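Local coordinates for ferripyochelin binding protein (Salmonella enterica subsp. enterica serovar Typhimurium, PDB 3R3R) that binds a zinc ion and, as a left-handed beta-helix protein of the gamma-class carbonic anhydrase family, may have a related activity, at residues A[20-25]-A[34-39]; A[67-72]-A[96-101]. All coordinates share one frame; numbering follows the deposited sequence.

Contact 1. Residues A[20-25]-A[34-39]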
# COMPACT_ATOMS: atom_id res chain seq x y z
N GLN A 20 5.23 -9.18 -13.03
CA GLN A 20 4.40 -10.22 -13.62
C GLN A 20 3.17 -10.55 -12.78
O GLN A 20 3.20 -10.46 -11.56
CB GLN A 20 5.24 -11.49 -13.85
CG GLN A 20 6.41 -11.26 -14.80
CD GLN A 20 5.95 -10.83 -16.19
OE1 GLN A 20 5.14 -11.51 -16.81
NE2 GLN A 20 6.47 -9.71 -16.66
N ARG A 21 2.10 -10.93 -13.48
CA ARG A 21 0.83 -11.32 -12.86
C ARG A 21 0.28 -10.19 -11.98
O ARG A 21 -0.28 -10.44 -10.91
CB ARG A 21 0.99 -12.61 -12.07
CG ARG A 21 1.56 -13.78 -12.91
CD ARG A 21 1.78 -15.01 -12.03
NE ARG A 21 2.74 -14.71 -10.98
CZ ARG A 21 4.06 -14.76 -11.14
NH1 ARG A 21 4.59 -15.13 -12.30
NH2 ARG A 21 4.84 -14.46 -10.12
N VAL A 22 0.46 -8.95 -12.41
CA VAL A 22 -0.06 -7.81 -11.66
C VAL A 22 -1.47 -7.50 -12.13
O VAL A 22 -1.72 -7.44 -13.34
CB VAL A 22 0.85 -6.57 -11.84
CG1 VAL A 22 0.25 -5.34 -11.17
CG2 VAL A 22 2.22 -6.85 -11.26
N MET A 23 -2.40 -7.33 -11.18
CA MET A 23 -3.72 -6.84 -11.53
C MET A 23 -3.81 -5.35 -11.21
O MET A 23 -3.51 -4.94 -10.09
CB MET A 23 -4.80 -7.56 -10.72
CG MET A 23 -6.21 -7.08 -11.05
SD MET A 23 -7.47 -7.82 -9.97
CE MET A 23 -7.06 -7.06 -8.40
N ILE A 24 -4.21 -4.55 -12.19
CA ILE A 24 -4.56 -3.16 -11.92
C ILE A 24 -5.96 -2.93 -12.44
O ILE A 24 -6.20 -2.95 -13.65
CB ILE A 24 -3.59 -2.15 -12.57
CG1 ILE A 24 -2.14 -2.47 -12.19
CG2 ILE A 24 -3.95 -0.73 -12.12
CD1 ILE A 24 -1.16 -2.40 -13.36
N ASP A 25 -6.90 -2.74 -11.53
CA ASP A 25 -8.29 -2.62 -11.96
C ASP A 25 -8.44 -1.49 -12.97
O ASP A 25 -7.83 -0.43 -12.83
CB ASP A 25 -9.22 -2.32 -10.80
CG ASP A 25 -10.65 -2.62 -11.15
OD1 ASP A 25 -10.99 -3.82 -11.15
OD2 ASP A 25 -11.41 -1.69 -11.51
N VAL A 34 5.49 4.63 -10.12
CA VAL A 34 4.89 3.62 -9.27
C VAL A 34 5.44 2.29 -9.73
O VAL A 34 5.27 1.91 -10.89
CB VAL A 34 3.36 3.63 -9.37
CG1 VAL A 34 2.75 2.51 -8.53
CG2 VAL A 34 2.82 5.00 -8.94
N ARG A 35 6.11 1.60 -8.82
CA ARG A 35 6.83 0.37 -9.13
C ARG A 35 6.07 -0.78 -8.46
O ARG A 35 6.03 -0.86 -7.24
CB ARG A 35 8.26 0.49 -8.58
CG ARG A 35 8.94 1.80 -8.99
CD ARG A 35 10.18 2.11 -8.18
NE ARG A 35 10.66 3.48 -8.42
CZ ARG A 35 11.70 4.02 -7.80
NH1 ARG A 35 12.39 3.30 -6.92
NH2 ARG A 35 12.07 5.27 -8.07
N LEU A 36 5.43 -1.63 -9.26
CA LEU A 36 4.59 -2.70 -8.73
C LEU A 36 5.28 -4.02 -9.02
O LEU A 36 5.47 -4.40 -10.18
CB LEU A 36 3.22 -2.69 -9.39
CG LEU A 36 2.46 -1.37 -9.24
CD1 LEU A 36 1.09 -1.51 -9.87
CD2 LEU A 36 2.33 -0.94 -7.76
N ALA A 37 5.68 -4.71 -7.96
CA ALA A 37 6.34 -5.99 -8.07
C ALA A 37 5.37 -7.12 -8.45
O ALA A 37 4.16 -6.90 -8.55
CB ALA A 37 7.07 -6.30 -6.78
N ASP A 38 5.91 -8.30 -8.70
CA ASP A 38 5.11 -9.45 -9.09
C ASP A 38 3.95 -9.70 -8.14
O ASP A 38 4.09 -9.57 -6.92
CB ASP A 38 5.96 -10.72 -9.07
CG ASP A 38 7.06 -10.74 -10.11
OD1 ASP A 38 7.08 -9.91 -11.05
OD2 ASP A 38 7.91 -11.65 -10.00
N ASP A 39 2.81 -10.10 -8.70
CA ASP A 39 1.67 -10.57 -7.93
C ASP A 39 0.99 -9.49 -7.08
O ASP A 39 0.19 -9.82 -6.21
CB ASP A 39 2.05 -11.77 -7.06
CG ASP A 39 2.34 -13.02 -7.88
OD1 ASP A 39 1.48 -13.43 -8.69
OD2 ASP A 39 3.44 -13.57 -7.72
O HOH W 1 7.43 -14.46 -11.29

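Contact 2. Residues A[67-72]-A[96-101]. With ZN (zinc ion), chain B.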
# COMPACT_ATOMS: atom_id res chain seq x y z
N SER A 67 -8.63 2.84 -1.72
CA SER A 67 -7.44 3.40 -1.09
C SER A 67 -6.85 4.55 -1.91
O SER A 67 -7.03 4.63 -3.13
CB SER A 67 -6.38 2.31 -0.89
OG SER A 67 -6.81 1.36 0.08
N VAL A 68 -6.12 5.44 -1.23
CA VAL A 68 -5.36 6.49 -1.89
C VAL A 68 -3.95 6.47 -1.33
O VAL A 68 -3.77 6.48 -0.11
CB VAL A 68 -5.99 7.90 -1.71
CG1 VAL A 68 -5.05 8.98 -2.29
CG2 VAL A 68 -7.36 7.96 -2.40
N LEU A 69 -2.97 6.46 -2.24
CA LEU A 69 -1.55 6.40 -1.91
C LEU A 69 -0.87 7.61 -2.53
O LEU A 69 -0.95 7.81 -3.75
CB LEU A 69 -0.94 5.11 -2.49
CG LEU A 69 -1.12 3.81 -1.69
CD1 LEU A 69 -2.59 3.44 -1.49
CD2 LEU A 69 -0.39 2.68 -2.38
N HIS A 70 -0.23 8.43 -1.69
CA HIS A 70 0.51 9.58 -2.18
C HIS A 70 1.77 9.78 -1.34
O HIS A 70 2.12 8.95 -0.50
CB HIS A 70 -0.40 10.82 -2.25
CG HIS A 70 0.16 11.94 -3.07
ND1 HIS A 70 0.18 13.25 -2.64
CD2 HIS A 70 0.74 11.94 -4.30
CE1 HIS A 70 0.74 14.01 -3.57
NE2 HIS A 70 1.08 13.24 -4.58
N VAL A 71 2.47 10.88 -1.61
CA VAL A 71 3.86 11.09 -1.21
C VAL A 71 4.09 12.59 -1.02
O VAL A 71 3.31 13.41 -1.53
CB VAL A 71 4.81 10.57 -2.31
CG1 VAL A 71 4.81 9.04 -2.35
CG2 VAL A 71 4.46 11.16 -3.69
N THR A 72 5.17 12.95 -0.32
CA THR A 72 5.53 14.36 -0.14
C THR A 72 6.71 14.72 -1.05
O THR A 72 7.67 13.95 -1.21
CB THR A 72 5.84 14.66 1.35
OG1 THR A 72 4.61 14.56 2.08
CG2 THR A 72 6.39 16.07 1.56
N VAL A 96 -7.96 2.75 2.67
CA VAL A 96 -6.82 3.20 3.45
C VAL A 96 -6.14 4.39 2.78
O VAL A 96 -6.07 4.47 1.54
CB VAL A 96 -5.85 2.02 3.70
CG1 VAL A 96 -4.48 2.52 4.16
CG2 VAL A 96 -6.46 1.09 4.74
N MET A 97 -5.66 5.32 3.60
CA MET A 97 -4.88 6.47 3.16
C MET A 97 -3.43 6.25 3.57
O MET A 97 -3.14 6.22 4.78
CB MET A 97 -5.42 7.70 3.89
CG MET A 97 -4.71 9.00 3.56
SD MET A 97 -5.02 9.58 1.89
CE MET A 97 -3.37 9.59 1.20
N LEU A 98 -2.53 6.10 2.60
CA LEU A 98 -1.09 5.97 2.89
C LEU A 98 -0.39 7.16 2.31
O LEU A 98 -0.57 7.46 1.12
CB LEU A 98 -0.50 4.71 2.26
CG LEU A 98 -1.08 3.37 2.73
CD1 LEU A 98 -0.36 2.21 2.02
CD2 LEU A 98 -1.04 3.22 4.24
N HIS A 99 0.43 7.83 3.11
CA HIS A 99 1.09 9.04 2.63
C HIS A 99 2.54 9.04 3.09
O HIS A 99 2.81 9.22 4.27
CB HIS A 99 0.39 10.31 3.12
CG HIS A 99 0.56 11.48 2.20
ND1 HIS A 99 1.68 12.27 2.17
CD2 HIS A 99 -0.25 11.94 1.21
CE1 HIS A 99 1.55 13.19 1.23
NE2 HIS A 99 0.38 13.02 0.64
N GLY A 100 3.48 8.83 2.17
CA GLY A 100 4.89 9.05 2.44
C GLY A 100 5.49 8.22 3.56
O GLY A 100 6.45 8.65 4.20
N CYS A 101 4.97 7.01 3.77
CA CYS A 101 5.39 6.17 4.88
C CYS A 101 6.18 4.95 4.37
O CYS A 101 6.30 4.74 3.15
CB CYS A 101 4.17 5.74 5.70
SG CYS A 101 2.87 4.91 4.72
ZN ZN B . -0.45 14.15 -0.82
O HOH W 2 1.48 15.38 -0.62
O HOH W 3 -0.62 16.04 -1.38
O HOH W 4 -0.80 15.37 1.11

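Contact 1. Residues A[20-25]-A[34-39]
Residues 20-25 and 34-39 meet in a surface contact between corners of neighbouring coils of the beta-helix, where the turn leading to strand 23-24 lies against the one that follows strand 34-36. Gln20 O accepts the N-H of Asp39 at 2.9 Å, while Gln20 N gives an almost straight bond (178°) to Asp38 OD1, 2.8 Å away and met from above the carboxylate plane. A short acid suits this place because its oxygen can reach a backbone N-H of the adjoining coil.

Arg21 lies alongside Asp39 and grips it side-on, NE to OD1 and NH2 to OD2, both at 2.9 Å. A bend at chi3 (-61°) brings the guanidinium edge over to the carboxylate, whose plane is turned 41° from its own. Lys175 of helix 158-182 is a second cation on Asp39 OD1, and water 1 joins Arg21 NH2 to Asp38 OD2.

Inward of these charges, Leu36 CD1 touches Val22 CG1 and Ile24 CG1, each at 4.1 Å; these branched aliphatic chains pack together beneath the polar turns. Polar turns outside and aliphatic side chains within, stacked coil on coil, are characteristic of the left-handed beta-helix built from hexapeptide repeats.

Contact 2. Residues A[67-72]-A[96-101]
His99 and His70, the two residues with most surface buried here, stand side by side on parallel strands and hold one zinc ion between them. His99 binds it through NE2 at 2.0 Å, His70 through ND1 at 2.1 Å. The rings use different nitrogens, and their planes are 78° apart. With CG anti to the backbone N in both residues (chi1 -152° in His99, -165° in His70), the imidazoles leave the sheet on the same face and converge on the metal. Waters 2, 3 and 4 are further ligands. On the far side of each ring an aspartate takes the other N-H: Asp117 accepts from His99 ND1 and Asp51 from His70 NE2, which fixes ring rotation and probably makes the imidazoles stronger ligands. One face of the His99 ring is covered by His70 C, 3.9 Å above its centre. Thr72 OG1, at its edge, bonds to the same Asp117 oxygen, helping to place that aspartate.

This is the coil-to-coil pairing of a left-handed beta-helix, strand 68-70 against strand 97-99; histidines on successive coils supply two zinc ligands, consistent with gamma-class carbonic anhydrases, whose zinc is bound by histidines of the helix coils. Backbone bonds keep the two in step: His70 N donates to Leu98 O (3.0 Å), and His70 O accepts from Gly100 N, where positive phi turns the chain out of the strand.

Leu69 and Leu98 project from the opposite face into the helix interior, side by side, Leu69 CG 4.1 Å from Leu98 CB; as bulky aliphatic residues they fill it, touching Ile48 and Val115 respectively on the strands beyond. On the histidine side Val68 meets the flexible end of Met97, its CG1 3.9 Å from CE. Ser67 OG, on a side chain short enough to stay beside the backbone, accepts the N-H of Val96 and is also bonded to Gln64 O.

How the contacts relate
Both contacts join neighbouring coils of one left-handed beta-helix, but on different sides of it and at different levels. Contact 1 comes first along the chain and closes before contact 2 opens; their centres lie 18 Å apart, and their nearest atoms, about 7 Å apart, do not touch. Strand 34-36 of contact 1 belongs to one parallel sheet and strand 23-24 to another sheet, so contact 1 spans a corner near the N-terminal end. Contact 2 is centred on the third sheet, between its central strand 68-70 and the next, 97-99. Helix 158-182 runs near contact 1, whereas the zinc is held at contact 2; coil stacking closes a corner in one place and brings two zinc ligands together in the other.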